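Local atomic coordinates of hydrolase, haloacid dehalogenase-like family (Streptococcus pneumoniae, PDB entry 2FI1), a protein that probably hydrolyses a phosphate ester or related substrate at a metal-dependent active site of the haloacid dehalogenase (HAD) type. Residues A[7-12]-A[156-161]; A[142-147]-A[169-174]; A[100-105]-A[150-155]; A[85-90]-A[179-184]; A[135-140]-A[165-170]. All coordinates share one frame; numbering follows the deposited sequence.

Contact 1: A[7-12]-A[156-161]. With CA (calcium ion), chain B.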
# COMPACT_ATOMS: atom_id res chain seq x y z
N HIS A 7 -19.07 7.44 3.06
CA HIS A 7 -18.72 8.71 2.41
C HIS A 7 -17.21 8.88 2.27
O HIS A 7 -16.73 9.38 1.26
CB HIS A 7 -19.29 9.91 3.20
CG HIS A 7 -19.01 11.24 2.56
ND1 HIS A 7 -19.68 11.70 1.45
CD2 HIS A 7 -18.11 12.20 2.88
CE1 HIS A 7 -19.23 12.89 1.13
NE2 HIS A 7 -18.27 13.22 1.97
N ASP A 8 -16.49 8.47 3.31
CA ASP A 8 -15.06 8.72 3.44
C ASP A 8 -14.28 7.41 3.50
O ASP A 8 -14.70 6.45 4.15
CB ASP A 8 -14.80 9.55 4.69
CG ASP A 8 -15.36 10.94 4.57
OD1 ASP A 8 -15.25 11.51 3.46
OD2 ASP A 8 -15.92 11.47 5.56
N TYR A 9 -13.15 7.39 2.81
CA TYR A 9 -12.35 6.20 2.62
C TYR A 9 -10.93 6.54 3.02
O TYR A 9 -10.32 7.43 2.43
CB TYR A 9 -12.43 5.75 1.14
CG TYR A 9 -13.83 5.33 0.77
CD1 TYR A 9 -14.20 3.99 0.79
CD2 TYR A 9 -14.81 6.27 0.45
CE1 TYR A 9 -15.48 3.59 0.48
CE2 TYR A 9 -16.11 5.87 0.15
CZ TYR A 9 -16.43 4.53 0.16
OH TYR A 9 -17.73 4.13 -0.13
N ILE A 10 -10.43 5.88 4.06
CA ILE A 10 -9.08 6.11 4.54
C ILE A 10 -8.24 4.92 4.11
O ILE A 10 -8.40 3.81 4.63
CB ILE A 10 -9.02 6.30 6.06
CG1 ILE A 10 -9.90 7.47 6.50
CG2 ILE A 10 -7.57 6.56 6.48
CD1 ILE A 10 -9.93 7.68 8.01
N TRP A 11 -7.33 5.17 3.18
CA TRP A 11 -6.57 4.14 2.50
C TRP A 11 -5.17 3.95 3.06
O TRP A 11 -4.58 4.87 3.64
CB TRP A 11 -6.42 4.49 1.02
CG TRP A 11 -7.71 4.58 0.26
CD1 TRP A 11 -8.44 5.70 -0.01
CD2 TRP A 11 -8.39 3.50 -0.39
NE1 TRP A 11 -9.53 5.39 -0.76
CE2 TRP A 11 -9.54 4.04 -1.00
CE3 TRP A 11 -8.15 2.12 -0.49
CZ2 TRP A 11 -10.44 3.26 -1.73
CZ3 TRP A 11 -9.06 1.35 -1.21
CH2 TRP A 11 -10.19 1.92 -1.82
N ASP A 12 -4.69 2.75 2.82
CA ASP A 12 -3.33 2.31 2.99
C ASP A 12 -2.71 2.25 1.59
O ASP A 12 -3.40 1.97 0.62
CB ASP A 12 -3.41 0.94 3.68
CG ASP A 12 -2.13 0.15 3.66
OD1 ASP A 12 -1.08 0.65 4.11
OD2 ASP A 12 -2.22 -1.06 3.30
N LEU A 156 -14.75 4.42 6.12
CA LEU A 156 -14.23 3.06 5.98
C LEU A 156 -12.70 3.13 5.91
O LEU A 156 -12.14 3.89 5.12
CB LEU A 156 -14.78 2.40 4.73
CG LEU A 156 -14.34 0.95 4.48
CD1 LEU A 156 -14.85 0.01 5.55
CD2 LEU A 156 -14.78 0.48 3.10
N VAL A 157 -12.04 2.33 6.73
CA VAL A 157 -10.59 2.22 6.75
C VAL A 157 -10.21 0.94 6.01
O VAL A 157 -10.66 -0.14 6.38
CB VAL A 157 -10.07 2.16 8.20
CG1 VAL A 157 -8.57 1.90 8.25
CG2 VAL A 157 -10.40 3.45 8.92
N ILE A 158 -9.40 1.07 4.96
CA ILE A 158 -9.04 -0.06 4.11
C ILE A 158 -7.53 -0.29 4.19
O ILE A 158 -6.75 0.62 3.90
CB ILE A 158 -9.42 0.19 2.64
CG1 ILE A 158 -10.90 0.58 2.51
CG2 ILE A 158 -9.12 -1.05 1.82
CD1 ILE A 158 -11.12 2.06 2.40
N GLY A 159 -7.12 -1.48 4.59
CA GLY A 159 -5.70 -1.81 4.63
C GLY A 159 -5.50 -3.30 4.59
O GLY A 159 -6.43 -4.06 4.83
N ASP A 160 -4.28 -3.72 4.31
CA ASP A 160 -4.01 -5.14 4.13
C ASP A 160 -3.50 -5.84 5.39
O ASP A 160 -3.38 -7.06 5.38
CB ASP A 160 -3.03 -5.38 2.97
CG ASP A 160 -1.63 -4.84 3.23
OD1 ASP A 160 -1.50 -3.77 3.85
OD2 ASP A 160 -0.65 -5.49 2.80
N ARG A 161 -3.22 -5.09 6.44
CA ARG A 161 -2.60 -5.67 7.64
C ARG A 161 -3.45 -5.53 8.89
O ARG A 161 -4.24 -4.60 9.02
CB ARG A 161 -1.24 -5.02 7.90
CG ARG A 161 -0.16 -5.41 6.94
CD ARG A 161 1.14 -4.72 7.29
NE ARG A 161 1.57 -5.01 8.65
CZ ARG A 161 2.55 -4.36 9.29
NH1 ARG A 161 3.21 -3.39 8.68
NH2 ARG A 161 2.86 -4.69 10.53
CA CA B . -0.06 -1.89 3.84
O HOH W 1 -6.06 2.45 5.89
O HOH W 2 1.41 -3.77 3.56
O HOH W 3 -0.41 -1.88 6.19
O HOH W 4 1.79 -0.50 4.09
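Ile-158 CD1 sits over one face of the Trp-11 indole, 4.0 Å from the centroid of its six-membered ring and almost on the ring normal: a CH-pi contact. The same methyl lies at the edge of the Tyr-9 ring, 4.0 Å from Tyr-9 CD1, while Leu-156 CD2 meets that ring obliquely. These groups share one face of the parallel, Rossmann-like sheet of the HAD fold, where strands 8-11 and 155-159 run side by side; Ile-10 and Val-157, both beta-branched and suited to extended backbone, occupy the other. The backbone ladder is straight at its centre: Ile-10 N donates to Leu-156 O (2.8 Å, 171°) and Ile-158 N to Ile-10 O (2.9 Å). It frays at the C-terminal ends, where the bond from Asp-12 N to Ile-158 O is weak, and the two chains there present acids to the metal. Asp-12, in the place of the family's first-motif aspartate, has CG anti to its own N (chi1 166°), which turns both oxygens to the calcium ion. Thr-16 OG1 also bonds Asp-12 OD2, and Gly-14 O joins the metal shell. Asp-12 OD2 and Asp-160 OD1, each 2.4 Å from the calcium ion, approach to 2.9 Å because both bind it.

Contact 2: A[142-147]-A[169-174]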
# COMPACT_ATOMS: atom_id res chain seq x y z
N SER A 142 -3.53 9.13 14.07
CA SER A 142 -3.66 9.75 12.76
C SER A 142 -5.08 9.64 12.20
O SER A 142 -5.57 10.59 11.59
CB SER A 142 -2.64 9.18 11.76
OG SER A 142 -2.71 7.78 11.65
N MET A 143 -5.74 8.52 12.44
CA MET A 143 -7.12 8.38 11.94
C MET A 143 -8.10 9.23 12.77
O MET A 143 -9.03 9.77 12.21
CB MET A 143 -7.53 6.90 11.76
CG MET A 143 -7.08 6.22 10.35
SD MET A 143 -7.30 4.50 10.55
CE MET A 143 -5.88 3.94 9.61
N LEU A 144 -7.85 9.40 14.07
CA LEU A 144 -8.65 10.32 14.88
C LEU A 144 -8.45 11.77 14.44
O LEU A 144 -9.38 12.57 14.46
CB LEU A 144 -8.33 10.17 16.37
CG LEU A 144 -8.85 8.87 17.00
CD1 LEU A 144 -8.24 8.63 18.37
CD2 LEU A 144 -10.38 8.85 17.08
N TYR A 145 -7.22 12.11 14.06
CA TYR A 145 -6.93 13.43 13.51
C TYR A 145 -7.78 13.68 12.26
O TYR A 145 -8.38 14.75 12.11
CB TYR A 145 -5.44 13.57 13.18
CG TYR A 145 -5.09 14.57 12.11
CD1 TYR A 145 -5.02 15.93 12.38
CD2 TYR A 145 -4.77 14.15 10.81
CE1 TYR A 145 -4.68 16.85 11.39
CE2 TYR A 145 -4.43 15.05 9.82
CZ TYR A 145 -4.37 16.41 10.11
OH TYR A 145 -4.03 17.33 9.15
N LEU A 146 -7.82 12.71 11.35
CA LEU A 146 -8.62 12.86 10.14
C LEU A 146 -10.11 12.93 10.45
O LEU A 146 -10.84 13.72 9.87
CB LEU A 146 -8.35 11.72 9.16
CG LEU A 146 -6.98 11.73 8.47
CD1 LEU A 146 -6.83 10.45 7.64
CD2 LEU A 146 -6.79 12.97 7.62
N ARG A 147 -10.55 12.07 11.36
CA ARG A 147 -11.96 12.05 11.76
C ARG A 147 -12.41 13.40 12.31
O ARG A 147 -13.50 13.88 11.98
CB ARG A 147 -12.21 10.95 12.78
CG ARG A 147 -13.64 10.86 13.28
CD ARG A 147 -13.69 10.17 14.61
NE ARG A 147 -14.20 8.82 14.47
CZ ARG A 147 -15.48 8.47 14.60
NH1 ARG A 147 -16.42 9.37 14.89
NH2 ARG A 147 -15.82 7.21 14.44
N GLN A 169 -10.51 0.39 13.95
CA GLN A 169 -11.44 0.03 15.03
C GLN A 169 -11.27 0.98 16.21
O GLN A 169 -12.26 1.47 16.78
CB GLN A 169 -11.19 -1.41 15.52
CG GLN A 169 -11.65 -2.51 14.59
CD GLN A 169 -11.33 -3.91 15.13
OE1 GLN A 169 -10.19 -4.23 15.51
NE2 GLN A 169 -12.33 -4.77 15.15
N ALA A 170 -10.03 1.25 16.59
CA ALA A 170 -9.75 2.11 17.74
C ALA A 170 -10.15 3.56 17.50
O ALA A 170 -10.33 4.34 18.45
CB ALA A 170 -8.28 2.03 18.11
N ALA A 171 -10.30 3.93 16.23
CA ALA A 171 -10.75 5.26 15.85
C ALA A 171 -12.27 5.33 15.68
O ALA A 171 -12.80 6.37 15.32
CB ALA A 171 -10.06 5.70 14.57
N GLY A 172 -12.96 4.21 15.93
CA GLY A 172 -14.41 4.14 15.80
C GLY A 172 -14.94 4.02 14.39
O GLY A 172 -16.11 4.32 14.14
N LEU A 173 -14.10 3.57 13.46
CA LEU A 173 -14.48 3.49 12.06
C LEU A 173 -14.64 2.04 11.63
O LEU A 173 -14.00 1.15 12.17
CB LEU A 173 -13.42 4.18 11.19
CG LEU A 173 -13.15 5.64 11.54
CD1 LEU A 173 -11.87 6.13 10.88
CD2 LEU A 173 -14.34 6.50 11.13
N ASP A 174 -15.50 1.81 10.64
CA ASP A 174 -15.58 0.50 10.02
C ASP A 174 -14.29 0.22 9.26
O ASP A 174 -13.57 1.14 8.86
CB ASP A 174 -16.77 0.40 9.08
CG ASP A 174 -18.10 0.27 9.81
OD1 ASP A 174 -18.13 0.29 11.06
OD2 ASP A 174 -19.12 0.14 9.11
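With CG opposite the backbone N (chi1 179°) and a bend at chi3 (-105°), the Arg-147 side chain leaves helix 141-149 and swings its guanidinium across to the chain leaving helix 162-170. Arg-147 NE donates to Ala-171 O over 2.9 Å; the hydrogen bond is bent at the hydrogen (134°), yet the donor lies nearly along the C=O axis. Arg-147 NH2 adds a weak bond to the same oxygen at 3.3 Å. A long, flexible donor suits this place, reaching a carbonyl that the ending helix leaves beyond its own ladder. That ending is a Schellman motif: Gly-172, at positive phi, follows the last turn, Gly-172 N bonding Gln-169 O (3.0 Å) and Leu-173 N bonding Gly-168 O. Both helices belong to the HAD core and cover the sheet face that carries Ile-10 and Val-157. Beside the arginine, toward Met-143 and Leu-144, the contact is apolar. Ala-171 CB, small enough to fit between the helices, touches Met-143 CB and Leu-144 CD2, each at 4.0 Å. Leu-173 runs past the arginine in the opposite direction, its CD2 3.7 Å from Arg-147 NH2, while Leu-173 CD1 packs on Val-157 below, 4.5 Å from Met-143 CB.

Contact 3: A[100-105]-A[150-155]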
# COMPACT_ATOMS: atom_id res chain seq x y z
N ARG A 100 -14.93 10.95 -0.45
CA ARG A 100 -13.61 11.53 -0.25
C ARG A 100 -12.63 10.42 0.09
O ARG A 100 -12.99 9.44 0.75
CB ARG A 100 -13.58 12.55 0.89
CG ARG A 100 -14.48 13.76 0.67
CD ARG A 100 -14.36 14.76 1.78
NE ARG A 100 -14.82 14.23 3.06
CZ ARG A 100 -14.88 14.93 4.19
NH1 ARG A 100 -14.50 16.19 4.22
NH2 ARG A 100 -15.31 14.35 5.29
N HIS A 101 -11.39 10.62 -0.34
CA HIS A 101 -10.30 9.70 -0.12
C HIS A 101 -9.23 10.37 0.72
O HIS A 101 -8.88 11.52 0.49
CB HIS A 101 -9.66 9.28 -1.44
CG HIS A 101 -10.60 8.66 -2.41
ND1 HIS A 101 -11.11 7.39 -2.25
CD2 HIS A 101 -11.11 9.13 -3.57
CE1 HIS A 101 -11.90 7.11 -3.27
NE2 HIS A 101 -11.92 8.15 -4.08
N PHE A 102 -8.70 9.61 1.67
CA PHE A 102 -7.57 10.02 2.49
C PHE A 102 -6.55 8.91 2.46
O PHE A 102 -6.88 7.76 2.16
CB PHE A 102 -8.02 10.28 3.94
CG PHE A 102 -9.11 11.29 4.03
CD1 PHE A 102 -8.82 12.64 4.16
CD2 PHE A 102 -10.44 10.90 3.94
CE1 PHE A 102 -9.85 13.56 4.23
CE2 PHE A 102 -11.45 11.83 4.01
CZ PHE A 102 -11.15 13.15 4.15
N LEU A 103 -5.30 9.24 2.76
CA LEU A 103 -4.24 8.23 2.80
C LEU A 103 -3.44 8.41 4.06
O LEU A 103 -3.08 9.54 4.40
CB LEU A 103 -3.33 8.35 1.58
CG LEU A 103 -2.27 7.28 1.31
CD1 LEU A 103 -2.88 5.98 0.92
CD2 LEU A 103 -1.37 7.76 0.18
N VAL A 104 -3.18 7.31 4.78
CA VAL A 104 -2.29 7.34 5.94
C VAL A 104 -1.13 6.40 5.67
O VAL A 104 -1.33 5.22 5.38
CB VAL A 104 -3.01 6.94 7.23
CG1 VAL A 104 -2.02 6.83 8.40
CG2 VAL A 104 -4.08 7.96 7.56
N SER A 105 0.08 6.95 5.77
CA SER A 105 1.30 6.18 5.59
C SER A 105 2.29 6.52 6.70
O SER A 105 2.33 7.64 7.19
CB SER A 105 1.94 6.52 4.25
OG SER A 105 3.16 5.79 4.05
N TYR A 150 -11.84 16.38 9.40
CA TYR A 150 -12.75 16.24 8.26
C TYR A 150 -14.15 15.81 8.69
O TYR A 150 -15.01 15.56 7.85
CB TYR A 150 -12.13 15.31 7.20
CG TYR A 150 -10.91 15.95 6.58
CD1 TYR A 150 -11.04 16.95 5.64
CD2 TYR A 150 -9.62 15.59 6.98
CE1 TYR A 150 -9.93 17.58 5.10
CE2 TYR A 150 -8.51 16.21 6.44
CZ TYR A 150 -8.67 17.20 5.50
OH TYR A 150 -7.60 17.86 4.94
N GLN A 151 -14.38 15.78 10.00
CA GLN A 151 -15.71 15.54 10.55
C GLN A 151 -16.35 14.32 9.88
O GLN A 151 -17.44 14.36 9.31
CB GLN A 151 -16.54 16.82 10.44
CG GLN A 151 -16.02 17.86 11.42
CD GLN A 151 -16.67 19.21 11.25
OE1 GLN A 151 -16.43 19.91 10.27
NE2 GLN A 151 -17.49 19.59 12.23
N ILE A 152 -15.63 13.21 10.00
CA ILE A 152 -15.99 11.96 9.35
C ILE A 152 -17.04 11.22 10.18
O ILE A 152 -16.75 10.76 11.29
CB ILE A 152 -14.73 11.06 9.15
CG1 ILE A 152 -13.70 11.78 8.27
CG2 ILE A 152 -15.12 9.72 8.56
CD1 ILE A 152 -12.41 11.00 8.05
N SER A 153 -18.24 11.07 9.62
CA SER A 153 -19.33 10.31 10.26
C SER A 153 -19.61 8.96 9.61
O SER A 153 -20.26 8.10 10.21
CB SER A 153 -20.62 11.13 10.20
OG SER A 153 -20.94 11.44 8.86
N SER A 154 -19.16 8.78 8.37
CA SER A 154 -19.40 7.55 7.62
C SER A 154 -18.10 7.19 6.92
O SER A 154 -17.92 7.51 5.74
CB SER A 154 -20.52 7.76 6.61
OG SER A 154 -20.74 6.59 5.86
N GLY A 155 -17.21 6.53 7.65
CA GLY A 155 -15.86 6.27 7.16
C GLY A 155 -15.52 4.80 7.13
O GLY A 155 -15.93 4.03 8.00
O HOH W 5 -15.53 18.12 6.18
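Tyr-150 O is gripped twice: directly by Arg-100 NH2, over 2.8 Å in a fairly straight hydrogen bond (164° at the hydrogen), and by a water that donates to it at 3.1 Å. The Arg-100 chain bends at chi3 (-65°), which sets that oxygen at the guanidinium edge, in its plane, and the same water accepts from Arg-100 NH1 at 2.9 Å, so the bridge closes a small ring about the arginine's end. Asp-8 OD1 forms a salt bridge with Arg-100 NE, which would fix the group's rotation further. The contact joins strand 100-104 of the Rossmann-like HAD sheet to the loop between helix 141-149 and strand 155-159, inside a beta-alpha-beta crossover that starts from strand 124-128. The helix ends in a Schellman motif with Gln-151 at positive phi, Ile-152 N bonding Arg-147 O, and this turn exposes Tyr-150 O to the arginine. Below it, Phe-102 is a wedge: its CZ lies over one guanidinium face, and its CE1 over a face of the Tyr-150 ring, offset toward the rim. The two aromatic planes are inclined at 49°, neither stacked nor edge-to-face. Tyrosine suits the boundary, because its ring packs here while its hydroxyl reaches Glu-126. Ile-152 adds an aliphatic neighbour, CD1 lying 4.2 Å from Phe-102 CE2. The tightest meeting of the rings is Phe-102 CE1 against Tyr-150 CD2, at 3.4 Å.

Contact 4: A[85-90]-A[179-184]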
# COMPACT_ATOMS: atom_id res chain seq x y z
N GLU A 85 -4.51 -3.91 -9.82
CA GLU A 85 -5.37 -3.80 -10.98
C GLU A 85 -6.71 -3.21 -10.56
O GLU A 85 -7.30 -3.67 -9.61
CB GLU A 85 -5.62 -5.18 -11.60
CG GLU A 85 -6.37 -5.15 -12.91
CD GLU A 85 -5.60 -4.42 -14.00
OE1 GLU A 85 -4.37 -4.62 -14.08
OE2 GLU A 85 -6.22 -3.66 -14.77
N GLY A 86 -7.15 -2.17 -11.27
CA GLY A 86 -8.48 -1.60 -11.03
C GLY A 86 -8.54 -0.49 -10.00
O GLY A 86 -9.61 0.04 -9.74
N VAL A 87 -7.41 -0.10 -9.42
CA VAL A 87 -7.41 0.95 -8.41
C VAL A 87 -7.98 2.28 -8.90
O VAL A 87 -8.87 2.85 -8.27
CB VAL A 87 -5.99 1.16 -7.82
CG1 VAL A 87 -5.85 2.50 -7.11
CG2 VAL A 87 -5.69 0.03 -6.85
N SER A 88 -7.47 2.80 -10.01
CA SER A 88 -7.89 4.14 -10.42
C SER A 88 -9.39 4.20 -10.76
O SER A 88 -10.07 5.17 -10.41
CB SER A 88 -7.01 4.67 -11.56
OG SER A 88 -7.13 3.90 -12.72
N ASP A 89 -9.92 3.13 -11.36
CA ASP A 89 -11.35 3.07 -11.64
C ASP A 89 -12.20 3.04 -10.37
O ASP A 89 -13.29 3.60 -10.33
CB ASP A 89 -11.71 1.84 -12.47
CG ASP A 89 -11.31 1.95 -13.93
OD1 ASP A 89 -11.24 3.08 -14.47
OD2 ASP A 89 -11.11 0.89 -14.56
N LEU A 90 -11.73 2.35 -9.33
CA LEU A 90 -12.48 2.31 -8.08
C LEU A 90 -12.47 3.68 -7.40
O LEU A 90 -13.49 4.14 -6.92
CB LEU A 90 -11.97 1.21 -7.14
CG LEU A 90 -12.67 1.15 -5.78
CD1 LEU A 90 -14.17 0.97 -5.94
CD2 LEU A 90 -12.11 0.03 -4.92
N THR A 179 -8.02 -7.63 0.30
CA THR A 179 -7.42 -8.75 -0.42
C THR A 179 -7.38 -8.52 -1.93
O THR A 179 -6.42 -8.90 -2.59
CB THR A 179 -8.12 -10.07 -0.10
OG1 THR A 179 -9.53 -9.95 -0.34
CG2 THR A 179 -7.90 -10.46 1.36
N SER A 180 -8.42 -7.89 -2.49
CA SER A 180 -8.42 -7.52 -3.91
C SER A 180 -9.39 -6.39 -4.19
O SER A 180 -10.34 -6.17 -3.45
CB SER A 180 -8.78 -8.71 -4.81
OG SER A 180 -10.13 -9.10 -4.67
N ILE A 181 -9.16 -5.69 -5.29
CA ILE A 181 -10.07 -4.64 -5.69
C ILE A 181 -11.46 -5.20 -6.03
O ILE A 181 -12.47 -4.63 -5.64
CB ILE A 181 -9.48 -3.83 -6.88
CG1 ILE A 181 -8.24 -3.03 -6.42
CG2 ILE A 181 -10.52 -2.92 -7.50
CD1 ILE A 181 -8.54 -1.87 -5.51
N VAL A 182 -11.50 -6.32 -6.73
CA VAL A 182 -12.77 -6.96 -7.08
C VAL A 182 -13.58 -7.27 -5.81
O VAL A 182 -14.78 -7.02 -5.76
CB VAL A 182 -12.58 -8.26 -7.93
CG1 VAL A 182 -13.86 -9.11 -7.99
CG2 VAL A 182 -12.11 -7.91 -9.34
N ASN A 183 -12.92 -7.79 -4.78
CA ASN A 183 -13.64 -8.12 -3.57
C ASN A 183 -14.14 -6.90 -2.81
O ASN A 183 -15.23 -6.92 -2.24
CB ASN A 183 -12.79 -8.97 -2.64
CG ASN A 183 -13.60 -9.55 -1.51
OD1 ASN A 183 -14.60 -10.24 -1.74
ND2 ASN A 183 -13.20 -9.24 -0.28
N LEU A 184 -13.35 -5.83 -2.80
CA LEU A 184 -13.79 -4.59 -2.18
C LEU A 184 -15.00 -4.03 -2.93
O LEU A 184 -15.97 -3.59 -2.32
CB LEU A 184 -12.65 -3.58 -2.14
CG LEU A 184 -12.98 -2.20 -1.54
CD1 LEU A 184 -13.62 -2.32 -0.19
CD2 LEU A 184 -11.71 -1.38 -1.46
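Ile-181 is the centre of the apolar contacts, facing Val-87 and Leu-90. Its CD1 methyl touches Val-87 CG2 at 3.7 Å, the two side chains crossing at about a right angle, and also lies 4.1 Å from Leu-90 CD2. One turn further along each helix, Leu-90 CD2 meets Leu-184 CD2 at 3.8 Å, again with the side chains nearly perpendicular. Both leucines have CG trans to the backbone N (chi1 178° and 179°), which carries their branched ends toward the facing helix, and both also pack on Trp-11 of the sheet.

A second kind of contact sets carbonyl oxygens against aliphatic carbon. Glu-85 O lies 3.4 Å from Ile-181 CG1, and Gly-86 O is 3.8 Å from Ile-181 CG2. No hydrogen bond crosses between the segments. This is the place where the N-terminal ends of helices 87-96 and 181-188 meet, on the face of the Rossmann-like HAD sheet that bears Trp-11; helix 87-96 leads into strand 100-104, whereas helix 181-188 closes the chain after strand 174-177.

The polar bonds are within each segment and start the helices. Ser-180 is the N-cap, its OG accepting from Asn-183 N at 3.1 Å, a task suited to a short hydroxyl side chain. Gly-86 is the N-cap of the other helix; its positive phi (90°) is easily adopted by glycine, and having no side chain it lets Ile-181 come close. Leu-90 N bonds Gly-86 O at 3.2 Å, completing the first turn.

Contact 5: A[135-140]-A[165-170]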
# COMPACT_ATOMS: atom_id res chain seq x y z
N LYS A 135 1.89 9.01 15.59
CA LYS A 135 2.29 7.65 15.91
C LYS A 135 1.90 6.68 14.80
O LYS A 135 1.02 6.97 13.98
CB LYS A 135 1.66 7.20 17.23
CG LYS A 135 2.08 8.02 18.44
CD LYS A 135 3.55 7.84 18.74
CE LYS A 135 3.91 8.46 20.08
NZ LYS A 135 3.64 9.92 20.13
N ARG A 136 2.58 5.55 14.76
CA ARG A 136 2.31 4.51 13.78
C ARG A 136 1.06 3.74 14.16
O ARG A 136 0.76 3.54 15.34
CB ARG A 136 3.50 3.55 13.68
CG ARG A 136 4.77 4.22 13.14
CD ARG A 136 5.98 3.29 13.11
NE ARG A 136 5.86 2.25 12.10
CZ ARG A 136 5.43 1.00 12.32
NH1 ARG A 136 5.10 0.59 13.53
NH2 ARG A 136 5.34 0.16 11.30
N LYS A 137 0.35 3.28 13.15
CA LYS A 137 -0.68 2.26 13.33
C LYS A 137 -0.02 1.08 14.06
O LYS A 137 1.13 0.76 13.80
CB LYS A 137 -1.25 1.83 11.97
CG LYS A 137 -1.90 2.97 11.19
CD LYS A 137 -2.33 2.57 9.78
CE LYS A 137 -1.15 2.42 8.84
NZ LYS A 137 -1.58 1.96 7.47
N PRO A 138 -0.75 0.40 14.96
CA PRO A 138 -2.19 0.47 15.23
C PRO A 138 -2.67 1.61 16.14
O PRO A 138 -3.86 1.68 16.45
CB PRO A 138 -2.46 -0.88 15.91
CG PRO A 138 -1.20 -1.12 16.68
CD PRO A 138 -0.10 -0.63 15.79
N ASN A 139 -1.80 2.52 16.56
CA ASN A 139 -2.26 3.67 17.34
C ASN A 139 -3.24 4.45 16.46
O ASN A 139 -2.93 4.73 15.30
CB ASN A 139 -1.06 4.53 17.77
CG ASN A 139 -1.43 5.60 18.77
OD1 ASN A 139 -2.32 6.40 18.53
ND2 ASN A 139 -0.71 5.64 19.88
N PRO A 140 -4.44 4.78 16.99
CA PRO A 140 -5.43 5.49 16.19
C PRO A 140 -5.22 7.00 16.02
O PRO A 140 -6.07 7.65 15.43
CB PRO A 140 -6.73 5.25 16.96
CG PRO A 140 -6.26 5.18 18.40
CD PRO A 140 -4.95 4.46 18.34
N ILE A 165 -6.51 -2.52 10.49
CA ILE A 165 -7.81 -2.84 11.06
C ILE A 165 -7.88 -2.36 12.51
O ILE A 165 -8.87 -1.76 12.93
CB ILE A 165 -8.08 -4.38 11.02
CG1 ILE A 165 -7.96 -4.95 9.60
CG2 ILE A 165 -9.42 -4.72 11.67
CD1 ILE A 165 -8.72 -4.22 8.57
N GLU A 166 -6.83 -2.62 13.26
CA GLU A 166 -6.80 -2.23 14.67
C GLU A 166 -6.85 -0.72 14.84
O GLU A 166 -7.56 -0.22 15.71
CB GLU A 166 -5.57 -2.82 15.36
CG GLU A 166 -5.67 -4.34 15.49
CD GLU A 166 -4.34 -5.05 15.69
OE1 GLU A 166 -3.28 -4.42 15.59
OE2 GLU A 166 -4.38 -6.29 15.92
N ALA A 167 -6.13 0.02 14.00
CA ALA A 167 -6.19 1.48 14.05
C ALA A 167 -7.58 1.99 13.73
O ALA A 167 -8.12 2.86 14.42
CB ALA A 167 -5.17 2.12 13.12
N GLY A 168 -8.18 1.44 12.68
CA GLY A 168 -9.52 1.85 12.28
C GLY A 168 -10.53 1.60 13.38
O GLY A 168 -11.33 2.48 13.72
N GLN A 169 -10.51 0.39 13.95
CA GLN A 169 -11.44 0.03 15.03
C GLN A 169 -11.27 0.98 16.21
O GLN A 169 -12.26 1.47 16.78
CB GLN A 169 -11.19 -1.41 15.52
CG GLN A 169 -11.65 -2.51 14.59
CD GLN A 169 -11.33 -3.91 15.13
OE1 GLN A 169 -10.19 -4.23 15.51
NE2 GLN A 169 -12.33 -4.77 15.15
N ALA A 170 -10.03 1.25 16.59
CA ALA A 170 -9.75 2.11 17.74
C ALA A 170 -10.15 3.56 17.50
O ALA A 170 -10.33 4.34 18.45
CB ALA A 170 -8.28 2.03 18.11
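The peptide bond between Lys-137 and Pro-138 is cis, and Asn-139 N bonds back to Arg-136 O, so residues 136-139 make a type VI turn whose Pro-138 CA comes within 4.3 Å of Ala-167 CA on helix 162-170. It belongs to the Lys-Pro-Asn-Pro loop that leads into helix 141-149, a loop whose Lys-137 is consistent with the motif III lysine of HAD enzymes. Ala-167 has only a methyl, which lets the turn approach so closely: Ala-167 CA makes a CH...O contact with Pro-138 O at 3.4 Å, and Ala-167 CB packs on Lys-137 CG at 3.9 Å. That methylene contact is the lysine's share here; its chain bends at chi3 (-73°) and heads off, the nearest side-chain atom about 6 Å from the calcium ion, and Lys-137 NZ forms a salt bridge with Asp-164. Pro-138 and Glu-166 run alongside each other, pointing the same way, with the carboxylate oxygen Glu-166 OE1 3.6 Å from Pro-138 CB on an exposed flank. A proline gives a rigid, flat-sided surface for such packing and readily accepts the cis bond. Asn-139 turns away from helix 162-170 and uses its amide oxygen OD1 to cap Glu-141 N at the start of the next helix. Pro-140 completes the interface, lying against the last turn of helix 162-170, where Pro-140 CB meets Ala-170 CB at 3.8 Å.

How the contacts relate
Contact 1 lies in the middle of the five-stranded parallel sheet (order 3-2-1-4-5), and the others surround it. Contacts 2 and 5, with centres about 7 Å apart, share helix 162-170 and cover one face; contact 4 lies on the opposite face, its centre about 23 Å from each of them, but meets contact 1 through Trp-11. Contact 3 adjoins contact 1 through strands 8-11 and 100-104, centres about 8 Å apart, near the sheet end remote from the calcium ion. Along the chain contact 3 is nested inside contact 1, whereas contacts 2, 4 and 5 cross it. This interleaving brings distant sequence together, so the calcium ligands Asp-12 and Asp-160 come together, with Lys-137 close by.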